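Local coordinates for protein Poly(A) ribonuclease POP2 (Saccharomyces cerevisiae, PDB 1UOC) that probably serves as a catalytic subunit of the CCR4-NOT deadenylase, its RNase D-type domain degrading RNA from the 3' end with a preference for poly(A), at residues P195-L200 / G280-I285; S26-I31 / W100-E105. All blocks are in the same frame, centred on the assembly; numbering follows the deposited sequence.

The segments belong to the DEDD nuclease domain, whose mixed sheet has strand 17-19 at one margin and strand 197-199 at the other. Followed from the N terminus, helix 24-34 follows strand 17-19 and meets strand 99-103 in contact 2, closing a loop that contains strands 40-48 and 77-86 and helix 61-73. Contact 1 opens only later, at strand 197-199, and closes when the C-terminal segment 280-285 returns to it, after a stretch that adds helices but no strand. The two loops are therefore in series, neither nested nor crossed. The centres of contact 1 and contact 2 lie about 25 Å apart, on opposite sides of the chain's centre; what joins them is the common sheet.

Contact 1 (P195-L200 / G280-I285); sequences PNFYDL and GVIYGI
Phe-197 lays one face of its ring over the backbone of Gly-280, whose CA stands 3.7 Å from the ring centroid and 21° off the normal, a CH-pi contact displaced toward the rim. The far end of the ring reaches on to Ile-282, where Phe-197 CZ meets Ile-282 CG1 at 3.5 Å; here the isoleucine methylene arrives at the ring edge, near its plane. CG of Phe-197 sits between the backbone N and the carbonyl carbon (chi1 85°), and this turn brings the ring across to the glycine. The same residue pair is also joined by backbone: Gly-280 N donates to Phe-197 O at 2.8 Å. Gly-280 has a positive phi, a conformation readily taken by a residue without a side chain.

Further along, a water accepts from Asp-199 N at 3.0 Å and donates to Val-281 O at 2.6 Å, bridging the two backbones where they no longer bond directly. The Asp-199 carboxylate works elsewhere: OD2 accepts from Ala-163 N, while OD1 accepts from His-162 N and caps Leu-202 N at the start of helix 200-207.

Strand 197-199 forms one margin of the sheet beside strand 157-160, and Phe-197 packs against Val-190 and His-191 of helix 183-193. The C-terminal segment, a loop after helix 247-264, lies against this margin through one direct backbone bond, a water bridge and the Phe-197 ring.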
ATOM      1  N   PRO A 195      11.530   8.421  -2.069  1.00 31.35           N
ATOM      2  CA  PRO A 195      12.437   8.630  -3.206  1.00 32.49           C
ATOM      3  C   PRO A 195      12.538   7.459  -4.181  1.00 33.95           C
ATOM      4  O   PRO A 195      13.151   7.573  -5.244  1.00 35.11           O
ATOM      5  CB  PRO A 195      13.777   8.938  -2.525  1.00 31.41           C
ATOM      6  CG  PRO A 195      13.681   8.162  -1.219  1.00 29.67           C
ATOM      7  CD  PRO A 195      12.262   8.433  -0.788  1.00 26.87           C
ATOM      8  N   ASN A 196      11.930   6.335  -3.827  1.00 34.35           N
ATOM      9  CA  ASN A 196      11.995   5.155  -4.688  1.00 34.12           C
ATOM     10  C   ASN A 196      10.681   4.394  -4.575  1.00 32.65           C
ATOM     11  O   ASN A 196      10.457   3.674  -3.606  1.00 33.14           O
ATOM     12  CB  ASN A 196      13.177   4.279  -4.236  1.00 36.32           C
ATOM     13  CG  ASN A 196      13.479   3.146  -5.192  1.00 38.30           C
ATOM     14  OD1 ASN A 196      12.781   2.938  -6.183  1.00 41.89           O
ATOM     15  ND2 ASN A 196      14.531   2.396  -4.889  1.00 41.57           N
ATOM     16  N   PHE A 197       9.794   4.551  -5.550  1.00 32.49           N
ATOM     17  CA  PHE A 197       8.527   3.851  -5.452  1.00 33.42           C
ATOM     18  C   PHE A 197       7.897   3.491  -6.788  1.00 33.50           C
ATOM     19  O   PHE A 197       8.212   4.069  -7.826  1.00 33.92           O
ATOM     20  CB  PHE A 197       7.549   4.667  -4.587  1.00 33.88           C
ATOM     21  CG  PHE A 197       6.792   5.737  -5.334  1.00 35.38           C
ATOM     22  CD1 PHE A 197       5.688   5.409  -6.110  1.00 36.09           C
ATOM     23  CD2 PHE A 197       7.168   7.071  -5.236  1.00 37.61           C
ATOM     24  CE1 PHE A 197       4.965   6.388  -6.780  1.00 38.78           C
ATOM     25  CE2 PHE A 197       6.452   8.067  -5.902  1.00 38.76           C
ATOM     26  CZ  PHE A 197       5.347   7.723  -6.678  1.00 38.78           C
ATOM     27  N   TYR A 198       7.012   2.507  -6.755  1.00 32.92           N
ATOM     28  CA  TYR A 198       6.321   2.069  -7.960  1.00 35.03           C
ATOM     29  C   TYR A 198       4.829   1.882  -7.757  1.00 34.31           C
ATOM     30  O   TYR A 198       4.376   1.469  -6.693  1.00 34.37           O
ATOM     31  CB  TYR A 198       6.883   0.741  -8.465  1.00 34.62           C
ATOM     32  CG  TYR A 198       8.294   0.814  -8.981  1.00 36.49           C
ATOM     33  CD1 TYR A 198       9.379   0.807  -8.107  1.00 35.51           C
ATOM     34  CD2 TYR A 198       8.547   0.911 -10.352  1.00 35.21           C
ATOM     35  CE1 TYR A 198      10.693   0.897  -8.590  1.00 38.55           C
ATOM     36  CE2 TYR A 198       9.848   1.001 -10.842  1.00 36.10           C
ATOM     37  CZ  TYR A 198      10.916   0.994  -9.959  1.00 38.26           C
ATOM     38  OH  TYR A 198      12.199   1.090 -10.449  1.00 39.61           O
ATOM     39  N   ASP A 199       4.066   2.212  -8.787  1.00 32.61           N
ATOM     40  CA  ASP A 199       2.630   2.003  -8.752  1.00 35.10           C
ATOM     41  C   ASP A 199       2.479   0.748  -9.614  1.00 36.46           C
ATOM     42  O   ASP A 199       2.571   0.812 -10.845  1.00 35.74           O
ATOM     43  CB  ASP A 199       1.872   3.153  -9.408  1.00 36.23           C
ATOM     44  CG  ASP A 199       0.378   2.993  -9.271  1.00 39.36           C
ATOM     45  OD1 ASP A 199      -0.095   1.836  -9.323  1.00 40.51           O
ATOM     46  OD2 ASP A 199      -0.327   4.014  -9.115  1.00 41.81           O
ATOM     47  N   LEU A 200       2.285  -0.395  -8.964  1.00 35.56           N
ATOM     48  CA  LEU A 200       2.155  -1.657  -9.671  1.00 35.37           C
ATOM     49  C   LEU A 200       1.005  -1.626 -10.673  1.00 35.80           C
ATOM     50  O   LEU A 200       1.085  -2.233 -11.735  1.00 34.94           O
ATOM     51  CB  LEU A 200       1.955  -2.798  -8.665  1.00 35.50           C
ATOM     52  CG  LEU A 200       1.784  -4.205  -9.235  1.00 32.13           C
ATOM     53  CD1 LEU A 200       2.888  -4.498 -10.221  1.00 29.04           C
ATOM     54  CD2 LEU A 200       1.791  -5.200  -8.098  1.00 33.26           C
ATOM     55  N   GLY A 280       8.616   6.398  -9.357  1.00 35.15           N
ATOM     56  CA  GLY A 280       8.076   7.684  -8.944  1.00 35.59           C
ATOM     57  C   GLY A 280       6.903   8.249  -9.725  1.00 36.78           C
ATOM     58  O   GLY A 280       6.429   9.343  -9.425  1.00 37.20           O
ATOM     59  N   VAL A 281       6.414   7.507 -10.709  1.00 37.84           N
ATOM     60  CA  VAL A 281       5.305   7.993 -11.522  1.00 38.53           C
ATOM     61  C   VAL A 281       3.967   7.694 -10.874  1.00 40.17           C
ATOM     62  O   VAL A 281       3.627   6.537 -10.628  1.00 41.22           O
ATOM     63  CB  VAL A 281       5.338   7.373 -12.942  1.00 37.02           C
ATOM     64  CG1 VAL A 281       4.138   7.833 -13.742  1.00 31.60           C
ATOM     65  CG2 VAL A 281       6.625   7.784 -13.653  1.00 33.74           C
ATOM     66  N   ILE A 282       3.221   8.755 -10.599  1.00 42.59           N
ATOM     67  CA  ILE A 282       1.905   8.667  -9.982  1.00 44.71           C
ATOM     68  C   ILE A 282       0.823   8.871 -11.037  1.00 47.27           C
ATOM     69  O   ILE A 282      -0.011   7.996 -11.291  1.00 49.71           O
ATOM     70  CB  ILE A 282       1.695   9.790  -8.954  1.00 44.86           C
ATOM     71  CG1 ILE A 282       2.792   9.770  -7.899  1.00 46.53           C
ATOM     72  CG2 ILE A 282       0.330   9.652  -8.306  1.00 47.01           C
ATOM     73  CD1 ILE A 282       2.718  10.948  -6.943  1.00 46.01           C
ATOM     74  N   TYR A 283       0.862  10.053 -11.644  1.00 49.37           N
ATOM     75  CA  TYR A 283      -0.116  10.488 -12.633  1.00 50.59           C
ATOM     76  C   TYR A 283       0.256  10.372 -14.108  1.00 50.27           C
ATOM     77  O   TYR A 283      -0.284  11.102 -14.939  1.00 53.62           O
ATOM     78  CB  TYR A 283      -0.508  11.938 -12.330  1.00 52.80           C
ATOM     79  CG  TYR A 283      -1.334  12.097 -11.068  1.00 53.40           C
ATOM     80  CD1 TYR A 283      -0.913  12.920 -10.025  1.00 55.01           C
ATOM     81  CD2 TYR A 283      -2.546  11.429 -10.928  1.00 55.00           C
ATOM     82  CE1 TYR A 283      -1.691  13.072  -8.866  1.00 55.92           C
ATOM     83  CE2 TYR A 283      -3.329  11.570  -9.788  1.00 56.11           C
ATOM     84  CZ  TYR A 283      -2.902  12.391  -8.759  1.00 56.87           C
ATOM     85  OH  TYR A 283      -3.701  12.521  -7.638  1.00 58.41           O
ATOM     86  N   GLY A 284       1.156   9.461 -14.446  1.00 48.07           N
ATOM     87  CA  GLY A 284       1.536   9.315 -15.838  1.00 46.90           C
ATOM     88  C   GLY A 284       2.923   9.852 -16.138  1.00 46.09           C
ATOM     89  O   GLY A 284       3.372  10.834 -15.555  1.00 42.87           O
ATOM     90  N   ILE A 285       3.606   9.197 -17.064  1.00 48.01           N
ATOM     91  CA  ILE A 285       4.953   9.589 -17.441  1.00 48.93           C
ATOM     92  C   ILE A 285       4.915  10.950 -18.148  1.00 48.30           C
ATOM     93  O   ILE A 285       3.907  11.314 -18.756  1.00 47.71           O
ATOM     94  CB  ILE A 285       5.569   8.484 -18.350  1.00 51.66           C
ATOM     95  CG1 ILE A 285       7.063   8.333 -18.064  1.00 54.65           C
ATOM     96  CG2 ILE A 285       5.321   8.790 -19.818  1.00 51.56           C
ATOM     97  CD1 ILE A 285       7.594   6.946 -18.395  1.00 56.22           C
TER
HETATM   98  O   HOH W   1       4.864   4.308 -10.706  1.00 28.44           O

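Contact 2 (S26-I31 / W100-E105); sequences SEFAVI and WQFNFE
Glu-27 OE2 accepts the indole N-H of Trp-100, with NE1 3.0 Å from OE2 and an N-H...O angle of 153°. The oxygen lies close to the indole plane, whereas NE1 approaches from above the carboxylate, 39° out of its plane. A bend at chi2 brings the carboxylate carbon CD to the indole edge, in its plane, the glutamate chain slanting across the indole. Its other oxygen, OE1, makes a salt bridge to Arg-17. Gripped at both oxygens, the carboxylate is probably favoured in its charged form.

Ile-31 covers one face of the same indole: its CG1 stands 3.7 Å from the centroid of the six-membered ring, almost on the normal. Val-30 CG1 instead reaches the indole edge, 4.1 Å from Trp-100 CZ2. Were Trp-100 an alanine, Glu-27 OE2 would probably lose its N-H donor and a gap would open beneath Ile-31.

Two residues along the strand, Ile-31 CD1 lies in the plane of the Phe-102 ring, 3.8 Å from its CZ. Phe-28 CE1 approaches Phe-102 CE2 at 3.5 Å, the ring planes inclined by 37°.

The axes of segments 26-31 and 100-103 come within 11.2 Å and run in roughly opposite directions. Helix 24-34 thus packs on a sheet face through apolar side chains and one buried Trp-100 to Glu-27 bond. Strand 99-103 lies between strands 17-19 and 77-86, while helix 138-146 adds Leu-144 against Phe-28 and Phe-141 edge-to-face with Phe-102.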
ATOM      1  N   SER A  26       6.106  -2.707  19.614  1.00 34.78           N
ATOM      2  CA  SER A  26       6.918  -3.898  19.441  1.00 37.66           C
ATOM      3  C   SER A  26       6.948  -4.341  17.979  1.00 38.42           C
ATOM      4  O   SER A  26       7.977  -4.814  17.492  1.00 41.13           O
ATOM      5  CB  SER A  26       6.400  -5.028  20.337  1.00 36.93           C
ATOM      6  OG  SER A  26       5.022  -5.238  20.143  1.00 38.99           O
ATOM      7  N   GLU A  27       5.835  -4.175  17.268  1.00 39.42           N
ATOM      8  CA  GLU A  27       5.801  -4.563  15.852  1.00 38.68           C
ATOM      9  C   GLU A  27       6.656  -3.614  15.026  1.00 37.55           C
ATOM     10  O   GLU A  27       7.299  -4.029  14.056  1.00 37.77           O
ATOM     11  CB  GLU A  27       4.366  -4.581  15.310  1.00 36.42           C
ATOM     12  CG  GLU A  27       3.493  -5.626  15.982  1.00 36.26           C
ATOM     13  CD  GLU A  27       4.064  -7.034  15.900  1.00 37.59           C
ATOM     14  OE1 GLU A  27       3.673  -7.868  16.744  1.00 42.80           O
ATOM     15  OE2 GLU A  27       4.885  -7.325  14.999  1.00 35.59           O
ATOM     16  N   PHE A  28       6.670  -2.339  15.405  1.00 36.35           N
ATOM     17  CA  PHE A  28       7.485  -1.390  14.679  1.00 34.86           C
ATOM     18  C   PHE A  28       8.958  -1.634  14.979  1.00 34.55           C
ATOM     19  O   PHE A  28       9.831  -1.272  14.189  1.00 34.76           O
ATOM     20  CB  PHE A  28       7.105   0.044  15.018  1.00 35.10           C
ATOM     21  CG  PHE A  28       6.394   0.739  13.900  1.00 36.37           C
ATOM     22  CD1 PHE A  28       5.011   0.833  13.886  1.00 34.31           C
ATOM     23  CD2 PHE A  28       7.110   1.204  12.794  1.00 35.72           C
ATOM     24  CE1 PHE A  28       4.346   1.372  12.784  1.00 34.46           C
ATOM     25  CE2 PHE A  28       6.455   1.741  11.692  1.00 35.06           C
ATOM     26  CZ  PHE A  28       5.065   1.825  11.688  1.00 33.28           C
ATOM     27  N   ALA A  29       9.239  -2.264  16.116  1.00 34.32           N
ATOM     28  CA  ALA A  29      10.625  -2.575  16.465  1.00 33.73           C
ATOM     29  C   ALA A  29      11.092  -3.671  15.498  1.00 32.42           C
ATOM     30  O   ALA A  29      12.223  -3.640  15.015  1.00 32.74           O
ATOM     31  CB  ALA A  29      10.716  -3.053  17.908  1.00 30.51           C
ATOM     32  N   VAL A  30      10.207  -4.627  15.209  1.00 31.60           N
ATOM     33  CA  VAL A  30      10.516  -5.713  14.275  1.00 32.67           C
ATOM     34  C   VAL A  30      10.660  -5.175  12.850  1.00 32.63           C
ATOM     35  O   VAL A  30      11.561  -5.570  12.119  1.00 34.24           O
ATOM     36  CB  VAL A  30       9.405  -6.793  14.275  1.00 33.76           C
ATOM     37  CG1 VAL A  30       9.667  -7.818  13.167  1.00 31.93           C
ATOM     38  CG2 VAL A  30       9.341  -7.479  15.637  1.00 32.50           C
ATOM     39  N   ILE A  31       9.764  -4.275  12.451  1.00 34.19           N
ATOM     40  CA  ILE A  31       9.822  -3.686  11.112  1.00 33.35           C
ATOM     41  C   ILE A  31      11.177  -3.000  10.936  1.00 33.43           C
ATOM     42  O   ILE A  31      11.856  -3.157   9.929  1.00 35.02           O
ATOM     43  CB  ILE A  31       8.693  -2.632  10.929  1.00 32.23           C
ATOM     44  CG1 ILE A  31       7.338  -3.341  10.862  1.00 31.68           C
ATOM     45  CG2 ILE A  31       8.942  -1.789   9.662  1.00 30.51           C
ATOM     46  CD1 ILE A  31       6.142  -2.401  10.917  1.00 32.98           C
ATOM     47  N   TRP A 100       1.782  -6.810   8.062  1.00 25.73           N
ATOM     48  CA  TRP A 100       1.072  -6.271   9.202  1.00 24.17           C
ATOM     49  C   TRP A 100      -0.196  -5.586   8.748  1.00 27.59           C
ATOM     50  O   TRP A 100      -0.261  -5.043   7.641  1.00 23.99           O
ATOM     51  CB  TRP A 100       1.949  -5.229   9.907  1.00 24.85           C
ATOM     52  CG  TRP A 100       3.183  -5.803  10.555  1.00 26.69           C
ATOM     53  CD1 TRP A 100       3.304  -6.241  11.843  1.00 24.66           C
ATOM     54  CD2 TRP A 100       4.439  -6.071   9.918  1.00 24.89           C
ATOM     55  NE1 TRP A 100       4.554  -6.768  12.046  1.00 27.25           N
ATOM     56  CE2 TRP A 100       5.273  -6.681  10.879  1.00 26.68           C
ATOM     57  CE3 TRP A 100       4.936  -5.862   8.623  1.00 24.15           C
ATOM     58  CZ2 TRP A 100       6.583  -7.085  10.590  1.00 25.28           C
ATOM     59  CZ3 TRP A 100       6.233  -6.262   8.334  1.00 26.60           C
ATOM     60  CH2 TRP A 100       7.043  -6.870   9.315  1.00 27.94           C
ATOM     61  N   GLN A 101      -1.200  -5.619   9.616  1.00 27.68           N
ATOM     62  CA  GLN A 101      -2.454  -4.942   9.360  1.00 29.26           C
ATOM     63  C   GLN A 101      -2.682  -4.067  10.565  1.00 29.88           C
ATOM     64  O   GLN A 101      -3.048  -4.553  11.629  1.00 29.68           O
ATOM     65  CB  GLN A 101      -3.629  -5.904   9.210  1.00 29.51           C
ATOM     66  CG  GLN A 101      -4.917  -5.153   8.837  1.00 30.98           C
ATOM     67  CD  GLN A 101      -6.080  -6.075   8.523  1.00 28.33           C
ATOM     68  OE1 GLN A 101      -6.751  -6.568   9.417  1.00 36.38           O
ATOM     69  NE2 GLN A 101      -6.317  -6.307   7.249  1.00 30.75           N
ATOM     70  N   PHE A 102      -2.444  -2.775  10.399  1.00 29.25           N
ATOM     71  CA  PHE A 102      -2.641  -1.834  11.482  1.00 31.15           C
ATOM     72  C   PHE A 102      -4.116  -1.438  11.542  1.00 33.22           C
ATOM     73  O   PHE A 102      -4.707  -1.039  10.541  1.00 33.14           O
ATOM     74  CB  PHE A 102      -1.764  -0.598  11.265  1.00 30.51           C
ATOM     75  CG  PHE A 102      -0.283  -0.901  11.207  1.00 29.89           C
ATOM     76  CD1 PHE A 102       0.320  -1.283  10.008  1.00 28.20           C
ATOM     77  CD2 PHE A 102       0.500  -0.807  12.348  1.00 28.12           C
ATOM     78  CE1 PHE A 102       1.684  -1.566   9.949  1.00 27.05           C
ATOM     79  CE2 PHE A 102       1.869  -1.089  12.304  1.00 31.81           C
ATOM     80  CZ  PHE A 102       2.460  -1.470  11.097  1.00 28.12           C
ATOM     81  N   ASN A 103      -4.710  -1.560  12.722  1.00 34.84           N
ATOM     82  CA  ASN A 103      -6.118  -1.224  12.911  1.00 33.57           C
ATOM     83  C   ASN A 103      -6.190   0.084  13.705  1.00 34.55           C
ATOM     84  O   ASN A 103      -5.644   0.188  14.800  1.00 33.73           O
ATOM     85  CB  ASN A 103      -6.810  -2.372  13.645  1.00 33.26           C
ATOM     86  CG  ASN A 103      -6.691  -3.702  12.898  1.00 32.95           C
ATOM     87  OD1 ASN A 103      -5.819  -4.524  13.193  1.00 34.91           O
ATOM     88  ND2 ASN A 103      -7.562  -3.908  11.922  1.00 31.63           N
ATOM     89  N   PHE A 104      -6.845   1.094  13.143  1.00 35.30           N
ATOM     90  CA  PHE A 104      -6.907   2.393  13.799  1.00 37.60           C
ATOM     91  C   PHE A 104      -8.147   2.645  14.637  1.00 39.85           C
ATOM     92  O   PHE A 104      -9.191   2.007  14.445  1.00 42.05           O
ATOM     93  CB  PHE A 104      -6.751   3.509  12.767  1.00 36.59           C
ATOM     94  CG  PHE A 104      -5.440   3.478  12.048  1.00 36.22           C
ATOM     95  CD1 PHE A 104      -5.307   2.809  10.838  1.00 38.19           C
ATOM     96  CD2 PHE A 104      -4.321   4.095  12.595  1.00 37.93           C
ATOM     97  CE1 PHE A 104      -4.070   2.755  10.174  1.00 37.18           C
ATOM     98  CE2 PHE A 104      -3.082   4.046  11.945  1.00 37.83           C
ATOM     99  CZ  PHE A 104      -2.959   3.374  10.733  1.00 35.25           C
ATOM    100  N   GLU A 105      -8.028   3.588  15.562  1.00 41.64           N
ATOM    101  CA  GLU A 105      -9.137   3.928  16.437  1.00 47.74           C
ATOM    102  C   GLU A 105     -10.322   4.406  15.621  1.00 50.09           C
ATOM    103  O   GLU A 105     -10.160   5.072  14.602  1.00 51.01           O
ATOM    104  CB  GLU A 105      -8.726   5.003  17.449  1.00 48.82           C
ATOM    105  CG  GLU A 105      -8.573   6.406  16.894  1.00 53.45           C
ATOM    106  CD  GLU A 105      -7.861   7.334  17.876  1.00 55.27           C
ATOM    107  OE1 GLU A 105      -7.890   8.567  17.682  1.00 57.89           O
ATOM    108  OE2 GLU A 105      -7.260   6.819  18.842  1.00 55.98           O
TER